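Local coordinates for protein mannan endo-1,6-alpha-mannosidase (Chaetomium thermophilum, PDB 6RY0) that probably cleaves or transfers alpha-1,6-mannosidic linkages in mannans, in the service of attaching GPI-anchored glycoproteins to the fungal cell wall, at residues V87-L92 and A398-L403; L209-K214 and M274-E279; M331-Q336 and L402-A407; V357-G362 and F371-G376. All coordinates share one frame; numbering follows the deposited sequence. Where two conformers were deposited one is given.

Interaction 1. Residues V87-L92 and A398-L403; sequences VDYWHL and AVSSLL
Tyr89 faces Ser400 and Leu92 faces Leu403, one helical turn later on each side, with 6.0 Å between CA of Tyr89 and CA of Ser400. This is helix-to-helix packing in the (alpha/alpha)6 barrel expected of glycosyl hydrolase family 76: helix 76-93 lies against the last turns of helix 389-401. Leu92 makes the largest share of the contact. Its CG stands anti to its own carbonyl carbon (chi1 -73°), which turns the isobutyl group over the backbone of Ser400; CD1 is 3.7 Å from Ser400 O and 3.8 Å from Ser400 CB, and CD2 leans on the same carbonyl. Leu403 CD1 in turn lies 3.5 Å from Leu92 O. In the conformer given, Ser400 OG comes to the edge of the Tyr89 ring, near the ring plane, 3.5 Å from CD1, a contact that holds for that copy alone. That hydroxyl is bonded to Leu396 O, a helix turn back, while Tyr89 OH turns to Asp95. The polar link is solvent-mediated instead: one water donates to both carbonyls, 2.7 Å from Leu92 O and 2.9 Å from Leu403 O.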
loop_
_atom_site.group_PDB
_atom_site.type_symbol
_atom_site.label_atom_id
_atom_site.label_comp_id
_atom_site.label_asym_id
_atom_site.label_seq_id
_atom_site.Cartn_x
_atom_site.Cartn_y
_atom_site.Cartn_z
ATOM N N VAL A 87 -6.559 -5.699 7.773
ATOM C CA VAL A 87 -5.644 -5.811 8.908
ATOM C C VAL A 87 -5.605 -4.492 9.677
ATOM O O VAL A 87 -5.671 -4.460 10.915
ATOM C CB VAL A 87 -4.247 -6.227 8.408
ATOM C CG1 VAL A 87 -3.208 -6.140 9.514
ATOM C CG2 VAL A 87 -4.279 -7.652 7.836
ATOM N N ASP A 88 -5.525 -3.383 8.942
ATOM C CA ASP A 88 -5.592 -2.057 9.566
ATOM C C ASP A 88 -6.959 -1.805 10.210
ATOM O O ASP A 88 -7.028 -1.262 11.310
ATOM C CB ASP A 88 -5.247 -0.932 8.585
ATOM C CG ASP A 88 -3.837 -0.420 8.723
ATOM O OD1 ASP A 88 -3.194 -0.617 9.780
ATOM O OD2 ASP A 88 -3.391 0.229 7.733
ATOM N N TYR A 89 -8.037 -2.177 9.527
ATOM C CA TYR A 89 -9.389 -1.983 10.073
ATOM C C TYR A 89 -9.510 -2.599 11.458
ATOM O O TYR A 89 -9.989 -1.945 12.398
ATOM C CB TYR A 89 -10.429 -2.555 9.116
ATOM C CG TYR A 89 -11.820 -2.611 9.712
ATOM C CD1 TYR A 89 -12.585 -1.482 9.843
ATOM C CD2 TYR A 89 -12.347 -3.814 10.173
ATOM C CE1 TYR A 89 -13.855 -1.535 10.450
ATOM C CE2 TYR A 89 -13.589 -3.876 10.781
ATOM C CZ TYR A 89 -14.323 -2.721 10.937
ATOM O OH TYR A 89 -15.541 -2.699 11.565
ATOM N N TRP A 90 -9.097 -3.854 11.610
ATOM C CA TRP A 90 -9.172 -4.496 12.911
ATOM C C TRP A 90 -8.286 -3.785 13.930
ATOM O O TRP A 90 -8.680 -3.595 15.080
ATOM C CB TRP A 90 -8.811 -5.977 12.778
ATOM C CG TRP A 90 -8.489 -6.608 14.091
ATOM C CD1 TRP A 90 -9.347 -7.013 15.082
ATOM C CD2 TRP A 90 -7.171 -6.867 14.579
ATOM N NE1 TRP A 90 -8.634 -7.524 16.137
ATOM C CE2 TRP A 90 -7.291 -7.434 15.856
ATOM C CE3 TRP A 90 -5.899 -6.637 14.052
ATOM C CZ2 TRP A 90 -6.162 -7.799 16.625
ATOM C CZ3 TRP A 90 -4.799 -6.981 14.800
ATOM C CH2 TRP A 90 -4.926 -7.571 16.055
ATOM N N HIS A 91 -7.071 -3.423 13.530
ATOM C CA HIS A 91 -6.152 -2.719 14.410
ATOM C C HIS A 91 -6.736 -1.407 14.934
ATOM O O HIS A 91 -6.490 -1.018 16.065
ATOM C CB HIS A 91 -4.859 -2.497 13.629
ATOM C CG HIS A 91 -3.836 -1.628 14.266
ATOM N ND1 HIS A 91 -3.144 -1.983 15.391
ATOM C CD2 HIS A 91 -3.312 -0.447 13.863
ATOM C CE1 HIS A 91 -2.244 -1.048 15.667
ATOM N NE2 HIS A 91 -2.326 -0.095 14.752
ATOM N N LEU A 92 -7.430 -0.683 14.060
ATOM C CA LEU A 92 -7.939 0.651 14.346
ATOM C C LEU A 92 -9.252 0.620 15.119
ATOM O O LEU A 92 -9.551 1.520 15.887
ATOM C CB LEU A 92 -8.128 1.405 13.026
ATOM C CG LEU A 92 -6.798 1.839 12.399
ATOM C CD1 LEU A 92 -6.943 2.071 10.911
ATOM C CD2 LEU A 92 -6.231 3.049 13.073
ATOM N N ALA A 398 -9.872 5.693 4.870
ATOM C CA ALA A 398 -9.867 7.059 5.390
ATOM C C ALA A 398 -10.629 7.161 6.698
ATOM O O ALA A 398 -10.185 7.824 7.637
ATOM C CB ALA A 398 -10.439 8.030 4.355
ATOM N N VAL A 399 -11.798 6.535 6.771
ATOM C CA VAL A 399 -12.608 6.645 7.973
ATOM C C VAL A 399 -11.982 5.867 9.120
ATOM O O VAL A 399 -11.888 6.364 10.245
ATOM C CB VAL A 399 -14.067 6.230 7.682
ATOM C CG1 VAL A 399 -14.876 6.147 8.975
ATOM C CG2 VAL A 399 -14.699 7.209 6.713
ATOM N N SER A 400 -11.528 4.636 8.865
ATOM C CA SER A 400 -10.894 3.870 9.934
ATOM C C SER A 400 -9.697 4.603 10.501
ATOM O O SER A 400 -9.446 4.617 11.712
ATOM C CB SER A 400 -10.446 2.481 9.454
ATOM O OG SER A 400 -11.522 1.738 8.955
ATOM N N SER A 401 -8.911 5.223 9.626
ATOM C CA SER A 401 -7.697 5.871 10.069
ATOM C C SER A 401 -7.967 7.128 10.901
ATOM O O SER A 401 -7.054 7.598 11.592
ATOM C CB SER A 401 -6.789 6.160 8.878
ATOM O OG SER A 401 -6.293 4.937 8.359
ATOM N N LEU A 402 -9.216 7.628 10.929
ATOM C CA LEU A 402 -9.566 8.676 11.880
ATOM C C LEU A 402 -9.382 8.221 13.325
ATOM O O LEU A 402 -9.346 9.060 14.208
ATOM C CB LEU A 402 -11.019 9.130 11.688
ATOM C CG LEU A 402 -11.309 9.848 10.375
ATOM C CD1 LEU A 402 -12.788 10.107 10.283
ATOM C CD2 LEU A 402 -10.507 11.150 10.226
ATOM N N LEU A 403 -9.281 6.917 13.565
ATOM C CA LEU A 403 -9.089 6.389 14.888
ATOM C C LEU A 403 -7.626 6.212 15.276
ATOM O O LEU A 403 -7.333 5.627 16.316
ATOM C CB LEU A 403 -9.849 5.068 15.045
ATOM C CG LEU A 403 -11.365 5.174 14.798
ATOM C CD1 LEU A 403 -11.966 3.772 14.617
ATOM C CD2 LEU A 403 -12.045 5.940 15.913
HETATM O O HOH W 1 -7.746 2.933 17.248
#

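Interaction 2. Residues L209-K214 and M274-E279; sequences LARYTK and MWNYTE
Ala210 and Tyr277 make the close part of this contact, where the C-terminal turns of helix 196-213 and helix 261-278 run side by side, their local axes 9.3 Å apart and 38° from parallel. Both are helices of the (alpha/alpha)6 barrel typical of family 76. With CG anti to its backbone N, Tyr277 reaches across to lay one ring face over Ala210; Ala210 CB sits 4.0 Å from the ring centroid, 14° off the ring normal and displaced toward the rim, a CH-pi contact. The ring also borders the backbone: CE1 is 3.3 Å from Ala210 O, and CD1 is 3.8 Å from Arg211 CA. Past the ring, Tyr277 OH bonds Asn216 as it skirts the carbonyl group of Lys214.

The other side is polar and more open. Arg211 stretches out from CG to NE, and NE gives a nearly straight bond (167°) to Asn276 OD1 at 2.8 Å. The oxygen lies in the guanidinium plane, whereas NE stands well above the amide plane. A water bridges the pair, 2.9 Å from Arg211 NH2 and 2.9 Å from Asn276 ND2. Arg211 NH1 bonds Pro410 O and Asn276 ND2 bonds Ile337 O. A leucine in place of Arg211 would probably leave Asn276 OD1 and Pro410 O without these donors, and the water without its guanidinium partner. The chemistry is thus divided: an aromatic face packs on a methyl group where the helices come close, and a charged donor shared between a neutral amide and a loop carbonyl joins the helix ends to the chain beyond them.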
loop_
_atom_site.group_PDB
_atom_site.type_symbol
_atom_site.label_atom_id
_atom_site.label_comp_id
_atom_site.label_asym_id
_atom_site.label_seq_id
_atom_site.Cartn_x
_atom_site.Cartn_y
_atom_site.Cartn_z
ATOM N N LEU A 209 11.122 -3.635 8.064
ATOM C CA LEU A 209 11.804 -4.820 8.589
ATOM C C LEU A 209 12.924 -4.422 9.516
ATOM O O LEU A 209 13.151 -5.086 10.533
ATOM C CB LEU A 209 12.269 -5.727 7.446
ATOM C CG LEU A 209 11.143 -6.530 6.800
ATOM C CD1 LEU A 209 11.563 -7.073 5.424
ATOM C CD2 LEU A 209 10.689 -7.668 7.714
ATOM N N ALA A 210 13.644 -3.360 9.184
ATOM C CA ALA A 210 14.677 -2.854 10.098
ATOM C C ALA A 210 14.089 -2.503 11.453
ATOM O O ALA A 210 14.593 -2.915 12.491
ATOM C CB ALA A 210 15.363 -1.637 9.512
ATOM N N ARG A 211 13.007 -1.726 11.449
ATOM C CA ARG A 211 12.439 -1.316 12.727
ATOM C C ARG A 211 11.940 -2.530 13.532
ATOM O O ARG A 211 12.096 -2.594 14.749
ATOM C CB ARG A 211 11.325 -0.290 12.543
ATOM C CG ARG A 211 10.847 0.274 13.875
ATOM C CD ARG A 211 9.730 1.263 13.725
ATOM N NE ARG A 211 9.321 1.840 14.996
ATOM C CZ ARG A 211 8.298 1.423 15.737
ATOM N NH1 ARG A 211 7.576 0.380 15.393
ATOM N NH2 ARG A 211 7.963 2.101 16.840
ATOM N N TYR A 212 11.287 -3.456 12.854
ATOM C CA TYR A 212 10.683 -4.563 13.578
ATOM C C TYR A 212 11.757 -5.484 14.155
ATOM O O TYR A 212 11.696 -5.894 15.307
ATOM C CB TYR A 212 9.748 -5.357 12.658
ATOM C CG TYR A 212 8.936 -6.407 13.385
ATOM C CD1 TYR A 212 9.472 -7.636 13.725
ATOM C CD2 TYR A 212 7.620 -6.154 13.752
ATOM C CE1 TYR A 212 8.745 -8.571 14.435
ATOM C CE2 TYR A 212 6.868 -7.106 14.457
ATOM C CZ TYR A 212 7.447 -8.311 14.799
ATOM O OH TYR A 212 6.722 -9.249 15.503
ATOM N N THR A 213 12.709 -5.863 13.322
ATOM C CA THR A 213 13.713 -6.878 13.666
ATOM C C THR A 213 14.953 -6.338 14.336
ATOM O O THR A 213 15.725 -7.122 14.891
ATOM C CB THR A 213 14.167 -7.653 12.425
ATOM O OG1 THR A 213 14.964 -6.804 11.594
ATOM C CG2 THR A 213 13.041 -8.303 11.642
ATOM N N LYS A 214 15.204 -5.032 14.200
ATOM C CA LYS A 214 16.410 -4.371 14.653
ATOM C C LYS A 214 17.643 -4.889 13.902
ATOM O O LYS A 214 18.755 -4.850 14.407
ATOM C CB LYS A 214 16.575 -4.469 16.168
ATOM C CG LYS A 214 15.339 -3.846 16.894
ATOM C CD LYS A 214 15.321 -4.136 18.372
ATOM C CE LYS A 214 14.096 -3.588 19.062
ATOM N NZ LYS A 214 13.980 -2.115 18.966
ATOM N N MET A 274 12.449 4.958 8.781
ATOM C CA MET A 274 13.889 5.160 8.864
ATOM C C MET A 274 14.249 6.215 9.905
ATOM O O MET A 274 15.241 6.059 10.627
ATOM C CB MET A 274 14.506 5.559 7.537
ATOM C CG MET A 274 14.457 4.474 6.472
ATOM S SD MET A 274 15.403 2.991 6.904
ATOM C CE MET A 274 17.069 3.614 6.685
ATOM N N TRP A 275 13.501 7.299 9.989
ATOM C CA TRP A 275 13.716 8.307 11.019
ATOM C C TRP A 275 13.563 7.703 12.407
ATOM O O TRP A 275 14.386 7.929 13.293
ATOM C CB TRP A 275 12.743 9.468 10.817
ATOM C CG TRP A 275 12.568 10.361 11.988
ATOM C CD1 TRP A 275 11.381 10.630 12.604
ATOM C CD2 TRP A 275 13.566 11.139 12.691
ATOM N NE1 TRP A 275 11.568 11.524 13.629
ATOM C CE2 TRP A 275 12.893 11.861 13.696
ATOM C CE3 TRP A 275 14.958 11.300 12.563
ATOM C CZ2 TRP A 275 13.561 12.682 14.585
ATOM C CZ3 TRP A 275 15.615 12.137 13.455
ATOM C CH2 TRP A 275 14.901 12.820 14.437
ATOM N N ASN A 276 12.503 6.935 12.608
ATOM C CA ASN A 276 12.242 6.337 13.909
ATOM C C ASN A 276 13.363 5.368 14.282
ATOM O O ASN A 276 13.823 5.352 15.413
ATOM C CB ASN A 276 10.875 5.650 13.859
ATOM C CG ASN A 276 10.478 5.067 15.183
ATOM O OD1 ASN A 276 10.970 4.006 15.574
ATOM N ND2 ASN A 276 9.562 5.721 15.872
ATOM N N TYR A 277 13.815 4.573 13.316
ATOM C CA TYR A 277 14.839 3.558 13.568
ATOM C C TYR A 277 16.219 4.175 13.793
ATOM O O TYR A 277 16.916 3.818 14.742
ATOM C CB TYR A 277 14.871 2.600 12.389
ATOM C CG TYR A 277 15.842 1.468 12.563
ATOM C CD1 TYR A 277 15.630 0.496 13.536
ATOM C CD2 TYR A 277 16.970 1.351 11.773
ATOM C CE1 TYR A 277 16.483 -0.554 13.690
ATOM C CE2 TYR A 277 17.857 0.256 11.931
ATOM C CZ TYR A 277 17.567 -0.677 12.899
ATOM O OH TYR A 277 18.353 -1.803 13.111
ATOM N N THR A 278 16.613 5.097 12.919
ATOM C CA THR A 278 17.973 5.629 12.934
ATOM C C THR A 278 18.171 6.842 13.817
ATOM O O THR A 278 19.287 7.092 14.275
ATOM C CB THR A 278 18.456 6.026 11.519
ATOM O OG1 THR A 278 17.739 7.169 11.053
ATOM C CG2 THR A 278 18.363 4.881 10.526
ATOM N N GLU A 279 17.126 7.638 13.995
ATOM C CA GLU A 279 17.230 8.953 14.647
ATOM C C GLU A 279 18.251 9.846 13.951
ATOM O O GLU A 279 18.765 10.772 14.550
ATOM C CB GLU A 279 17.494 8.830 16.163
ATOM C CG GLU A 279 16.361 8.109 16.812
ATOM C CD GLU A 279 16.575 7.969 18.308
ATOM O OE1 GLU A 279 17.589 8.452 18.847
ATOM O OE2 GLU A 279 15.724 7.373 18.969
HETATM O O HOH W 2 8.853 4.411 18.340
#

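Interaction 3. Residues M331-Q336 and L402-A407; sequences MAVVTQ and LLIEYA
Ala332 and Ile404 bring the backbones nearest, CA of Ala332 to CA of Ile404 6.3 Å, where a short 3-10 segment after helix 389-401 lies against the flank of helix 323-337 in the barrel. Ile404 carries the contact on the loop side. Its CG1 is anti to the backbone N (chi1 -165°), which drives the ethyl arm into the helix: CG1 comes to 3.5 Å from Ala332 O and 3.9 Å from Ala332 CB. The Ala332 carbonyl is also held by Thr335 OG1, which donates to it in the carbonyl plane at 2.7 Å. From the opposite direction Gln336 extends its chain over the tip of the isoleucine, so that CD lies 3.5 Å from Ile404 CD1. The NE2 end leads on to the loop, 3.3 Å from Ala407 O, and donates to a water that in turn donates to Ile404 O at 2.8 Å. With Gln336 cut back to alanine, Ile404 CD1 would probably lose the cover of the amide and the water one of its partners. Other helices complete the surroundings: Leu346 of helix 342-358 also packs on Ile404, and Leu92 of helix 76-93 meets both Ile404 and Ala407, so the 3-10 segment is wedged among three helices.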
loop_
_atom_site.group_PDB
_atom_site.type_symbol
_atom_site.label_atom_id
_atom_site.label_comp_id
_atom_site.label_asym_id
_atom_site.label_seq_id
_atom_site.Cartn_x
_atom_site.Cartn_y
_atom_site.Cartn_z
ATOM N N MET A 331 -0.225 7.845 5.930
ATOM C CA MET A 331 0.032 9.120 6.613
ATOM C C MET A 331 -0.383 9.070 8.079
ATOM O O MET A 331 0.277 9.647 8.936
ATOM C CB MET A 331 -0.619 10.287 5.893
ATOM C CG MET A 331 0.053 10.603 4.551
ATOM S SD MET A 331 -0.659 12.000 3.663
ATOM C CE MET A 331 -0.030 13.361 4.629
ATOM N N ALA A 332 -1.460 8.363 8.383
ATOM C CA ALA A 332 -1.864 8.209 9.765
ATOM C C ALA A 332 -0.770 7.511 10.572
ATOM O O ALA A 332 -0.410 7.937 11.679
ATOM C CB ALA A 332 -3.195 7.500 9.865
ATOM N N VAL A 333 -0.201 6.433 10.035
ATOM C CA VAL A 333 0.883 5.734 10.736
ATOM C C VAL A 333 2.119 6.634 10.897
ATOM O O VAL A 333 2.785 6.583 11.937
ATOM C CB VAL A 333 1.216 4.400 10.038
ATOM C CG1 VAL A 333 2.527 3.814 10.548
ATOM C CG2 VAL A 333 0.081 3.440 10.246
ATOM N N VAL A 334 2.409 7.483 9.900
ATOM C CA VAL A 334 3.509 8.418 10.011
ATOM C C VAL A 334 3.376 9.261 11.284
ATOM O O VAL A 334 4.366 9.565 11.930
ATOM C CB VAL A 334 3.626 9.277 8.750
ATOM C CG1 VAL A 334 4.546 10.479 8.939
ATOM C CG2 VAL A 334 4.078 8.417 7.577
ATOM N N THR A 335 2.151 9.645 11.661
ATOM C CA THR A 335 1.984 10.462 12.860
ATOM C C THR A 335 2.357 9.714 14.134
ATOM O O THR A 335 2.627 10.355 15.159
ATOM C CB THR A 335 0.568 11.034 13.004
ATOM O OG1 THR A 335 -0.381 10.037 13.404
ATOM C CG2 THR A 335 0.162 11.748 11.772
ATOM N N GLN A 336 2.329 8.373 14.109
ATOM C CA GLN A 336 2.704 7.588 15.272
ATOM C C GLN A 336 4.213 7.411 15.388
ATOM O O GLN A 336 4.771 7.503 16.468
ATOM C CB GLN A 336 2.064 6.214 15.211
ATOM C CG GLN A 336 0.578 6.203 15.160
ATOM C CD GLN A 336 0.053 4.791 15.091
ATOM O OE1 GLN A 336 0.424 4.049 14.203
ATOM N NE2 GLN A 336 -0.759 4.391 16.069
ATOM N N LEU A 402 -9.216 7.628 10.929
ATOM C CA LEU A 402 -9.566 8.676 11.880
ATOM C C LEU A 402 -9.382 8.221 13.325
ATOM O O LEU A 402 -9.346 9.060 14.208
ATOM C CB LEU A 402 -11.019 9.130 11.688
ATOM C CG LEU A 402 -11.309 9.848 10.375
ATOM C CD1 LEU A 402 -12.788 10.107 10.283
ATOM C CD2 LEU A 402 -10.507 11.150 10.226
ATOM N N LEU A 403 -9.281 6.917 13.565
ATOM C CA LEU A 403 -9.089 6.389 14.888
ATOM C C LEU A 403 -7.626 6.212 15.276
ATOM O O LEU A 403 -7.333 5.627 16.316
ATOM C CB LEU A 403 -9.849 5.068 15.045
ATOM C CG LEU A 403 -11.365 5.174 14.798
ATOM C CD1 LEU A 403 -11.966 3.772 14.617
ATOM C CD2 LEU A 403 -12.045 5.940 15.913
ATOM N N ILE A 404 -6.700 6.720 14.476
ATOM C CA ILE A 404 -5.280 6.480 14.725
ATOM C C ILE A 404 -4.853 6.972 16.112
ATOM O O ILE A 404 -4.000 6.354 16.710
ATOM C CB ILE A 404 -4.413 7.081 13.593
ATOM C CG1 ILE A 404 -2.980 6.534 13.623
ATOM C CG2 ILE A 404 -4.396 8.599 13.612
ATOM C CD1 ILE A 404 -2.864 5.119 13.131
ATOM N N GLU A 405 -5.439 8.053 16.630
ATOM C CA GLU A 405 -5.031 8.578 17.933
ATOM C C GLU A 405 -5.236 7.562 19.047
ATOM O O GLU A 405 -4.607 7.664 20.092
ATOM C CB GLU A 405 -5.790 9.893 18.249
ATOM C CG GLU A 405 -7.388 9.760 18.263
ATOM C CD GLU A 405 -8.144 11.043 18.665
ATOM O OE1 GLU A 405 -8.946 11.561 17.839
ATOM O OE2 GLU A 405 -7.959 11.514 19.818
ATOM N N TYR A 406 -6.148 6.621 18.858
ATOM C CA TYR A 406 -6.464 5.609 19.846
ATOM C C TYR A 406 -5.708 4.303 19.649
ATOM O O TYR A 406 -5.795 3.408 20.490
ATOM C CB TYR A 406 -7.964 5.289 19.826
ATOM C CG TYR A 406 -8.894 6.492 19.919
ATOM C CD1 TYR A 406 -9.074 7.174 21.087
ATOM C CD2 TYR A 406 -9.619 6.902 18.818
ATOM C CE1 TYR A 406 -9.949 8.265 21.143
ATOM C CE2 TYR A 406 -10.479 7.950 18.857
ATOM C CZ TYR A 406 -10.649 8.643 20.016
ATOM O OH TYR A 406 -11.506 9.723 20.078
ATOM N N ALA A 407 -5.013 4.156 18.537
ATOM C CA ALA A 407 -4.398 2.901 18.181
ATOM C C ALA A 407 -2.999 2.775 18.746
ATOM O O ALA A 407 -2.314 3.758 18.931
ATOM C CB ALA A 407 -4.327 2.789 16.664
HETATM O O HOH W 3 -1.551 7.132 17.697
#

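Interaction 4. Residues V357-G362 and F371-G376; sequences VKQCVG and FYWKSG
Gln359 and Trp373 meet across the base of a loop closed by the Cys360-Cys369 disulfide, just where helix 342-358 ends. The chain leaves the helix, turns back, and passes Gln359 again as residues 371-376, which finish in a type I beta turn from Trp373 to Gly376. Gln359 bridges the two segments. Its CG sits between the backbone N and the carbonyl carbon, and a second bend (chi2 78°) folds the amide towards Trp373. NE2 lies 3.4 Å from Trp373 CD1, the amide and indole planes 32° apart. NE2 itself is bonded to Ala356 O in the last helical turn, and Trp373 NE1 to Gly370 O, so the two groups lie against each other, each having an N-H bonded to a backbone oxygen.

At the other end of the amide, OE1 receives a water bond of 2.7 Å, and the same water accepts from Tyr372 N at 3.0 Å. A second water ties the outer edge, donating to Lys358 O (3.1 Å) and to Gly376 O (2.8 Å). Ser375 OG, in the turn, bonds Tyr372 O just before it, at 2.7 Å. Lys324 makes cation-pi contacts with both Phe371 and Trp373. The end of the Tyr372 side chain leads off, its OH bonded to Asp384; its side chain is about 9 Å from that of the calcium ligand His385. The contact is therefore a water-mediated polar seam beside an aromatic patch, in which a single buried amide ties the helix end directly to Ala356 O and, through a water, to Tyr372 N.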
loop_
_atom_site.group_PDB
_atom_site.type_symbol
_atom_site.label_atom_id
_atom_site.label_comp_id
_atom_site.label_asym_id
_atom_site.label_seq_id
_atom_site.Cartn_x
_atom_site.Cartn_y
_atom_site.Cartn_z
ATOM N N VAL A 357 -16.784 10.980 3.205
ATOM C CA VAL A 357 -18.112 10.525 3.644
ATOM C C VAL A 357 -19.224 11.419 3.104
ATOM O O VAL A 357 -20.330 10.938 2.881
ATOM C CB VAL A 357 -18.257 10.331 5.141
ATOM C CG1 VAL A 357 -17.370 9.200 5.636
ATOM C CG2 VAL A 357 -18.047 11.578 5.938
ATOM N N LYS A 358 -18.960 12.696 2.846
ATOM C CA LYS A 358 -20.009 13.585 2.317
ATOM C C LYS A 358 -20.561 13.077 0.991
ATOM O O LYS A 358 -21.742 13.292 0.711
ATOM C CB LYS A 358 -19.471 14.999 2.171
ATOM C CG LYS A 358 -20.445 15.977 1.569
ATOM C CD LYS A 358 -21.426 16.458 2.585
ATOM C CE LYS A 358 -22.348 17.524 2.001
ATOM N NZ LYS A 358 -23.421 17.879 2.961
ATOM N N GLN A 359 -19.729 12.407 0.175
ATOM C CA GLN A 359 -20.174 11.914 -1.103
ATOM C C GLN A 359 -20.552 10.448 -1.103
ATOM O O GLN A 359 -20.953 9.933 -2.149
ATOM C CB GLN A 359 -19.198 12.268 -2.236
ATOM C CG GLN A 359 -17.793 11.696 -2.096
ATOM C CD GLN A 359 -17.693 10.226 -2.481
ATOM O OE1 GLN A 359 -18.039 9.829 -3.602
ATOM N NE2 GLN A 359 -17.221 9.410 -1.560
ATOM N N CYS A 360 -20.520 9.779 0.056
ATOM C CA CYS A 360 -21.007 8.402 0.148
ATOM C C CYS A 360 -22.512 8.429 0.394
ATOM O O CYS A 360 -23.000 8.143 1.490
ATOM C CB CYS A 360 -20.305 7.615 1.230
ATOM S SG CYS A 360 -18.553 7.273 0.921
ATOM N N VAL A 361 -23.246 8.780 -0.667
ATOM C CA VAL A 361 -24.686 8.975 -0.603
ATOM C C VAL A 361 -25.371 8.360 -1.816
ATOM O O VAL A 361 -26.543 8.629 -2.066
ATOM C CB VAL A 361 -25.054 10.462 -0.499
ATOM C CG1 VAL A 361 -24.576 11.028 0.822
ATOM C CG2 VAL A 361 -24.527 11.269 -1.675
ATOM N N GLY A 362 -24.663 7.547 -2.597
ATOM C CA GLY A 362 -25.206 7.083 -3.855
ATOM C C GLY A 362 -26.276 6.035 -3.746
ATOM O O GLY A 362 -26.329 5.253 -2.788
ATOM N N PHE A 371 -15.581 8.337 -5.836
ATOM C CA PHE A 371 -14.169 8.668 -5.816
ATOM C C PHE A 371 -13.889 10.148 -5.707
ATOM O O PHE A 371 -12.798 10.545 -5.267
ATOM C CB PHE A 371 -13.531 8.193 -7.117
ATOM C CG PHE A 371 -12.039 8.405 -7.190
ATOM C CD1 PHE A 371 -11.187 7.711 -6.341
ATOM C CD2 PHE A 371 -11.491 9.276 -8.117
ATOM C CE1 PHE A 371 -9.826 7.875 -6.428
ATOM C CE2 PHE A 371 -10.122 9.424 -8.204
ATOM C CZ PHE A 371 -9.296 8.740 -7.344
ATOM N N TYR A 372 -14.810 10.987 -6.167
ATOM C CA TYR A 372 -14.507 12.398 -6.440
ATOM C C TYR A 372 -14.824 13.217 -5.204
ATOM O O TYR A 372 -15.762 14.042 -5.156
ATOM C CB TYR A 372 -15.263 12.852 -7.719
ATOM C CG TYR A 372 -14.787 12.069 -8.944
ATOM C CD1 TYR A 372 -15.332 10.839 -9.241
ATOM C CD2 TYR A 372 -13.773 12.541 -9.755
ATOM C CE1 TYR A 372 -14.894 10.086 -10.307
ATOM C CE2 TYR A 372 -13.316 11.801 -10.833
ATOM C CZ TYR A 372 -13.872 10.568 -11.101
ATOM O OH TYR A 372 -13.409 9.854 -12.173
ATOM N N TRP A 373 -14.025 12.987 -4.163
ATOM C CA TRP A 373 -14.312 13.561 -2.858
ATOM C C TRP A 373 -14.254 15.089 -2.885
ATOM O O TRP A 373 -15.135 15.766 -2.357
ATOM C CB TRP A 373 -13.357 13.007 -1.800
ATOM C CG TRP A 373 -13.302 11.517 -1.685
ATOM C CD1 TRP A 373 -14.097 10.583 -2.288
ATOM C CD2 TRP A 373 -12.352 10.792 -0.904
ATOM N NE1 TRP A 373 -13.694 9.312 -1.929
ATOM C CE2 TRP A 373 -12.620 9.411 -1.086
ATOM C CE3 TRP A 373 -11.318 11.170 -0.049
ATOM C CZ2 TRP A 373 -11.889 8.413 -0.448
ATOM C CZ3 TRP A 373 -10.581 10.175 0.582
ATOM C CH2 TRP A 373 -10.883 8.809 0.374
ATOM N N LYS A 374 -13.205 15.622 -3.489
ATOM C CA LYS A 374 -13.058 17.073 -3.538
ATOM C C LYS A 374 -14.272 17.739 -4.189
ATOM O O LYS A 374 -14.686 18.809 -3.753
ATOM C CB LYS A 374 -11.781 17.444 -4.259
ATOM C CG LYS A 374 -11.560 18.978 -4.420
ATOM C CD LYS A 374 -11.459 19.787 -3.091
ATOM C CE LYS A 374 -11.266 21.285 -3.324
ATOM N NZ LYS A 374 -12.449 22.080 -3.720
ATOM N N SER A 375 -14.834 17.110 -5.208
ATOM C CA SER A 375 -15.975 17.684 -5.933
ATOM C C SER A 375 -17.192 17.868 -5.081
ATOM O O SER A 375 -18.083 18.640 -5.424
ATOM C CB SER A 375 -16.388 16.791 -7.111
ATOM O OG SER A 375 -17.204 15.678 -6.740
ATOM N N GLY A 376 -17.305 17.116 -4.004
ATOM C CA GLY A 376 -18.450 17.226 -3.121
ATOM C C GLY A 376 -19.695 16.470 -3.523
ATOM O O GLY A 376 -20.712 16.586 -2.832
HETATM O O HOH W 4 -22.715 14.923 -1.768
HETATM O O HOH W 5 -17.827 10.868 -6.099
#

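Interactions 1 and 3 are neighbours, 9 Å between centres, sharing Leu402 and Leu403: the chain leaving helix 389-401 meets helix 76-93 first and helix 323-337 next, with Leu92 reaching both. Interaction 4 lies 19 Å from interaction 1, joined to it through Val357 on Val399 and Trp373 on Ala398. Along the chain, interaction 2 comes first to close; it touches none of the others, though its nearest atoms come to about 5 Å of interaction 3, and lies 37 Å from interaction 4 across the chain's centre. Segment 87-92 is matched only after some 300 residues by 398-403, so the last helix and its tail bring early and late parts of the helical barrel together, while interactions 2 and 4 each secure helix ends at opposite flanks.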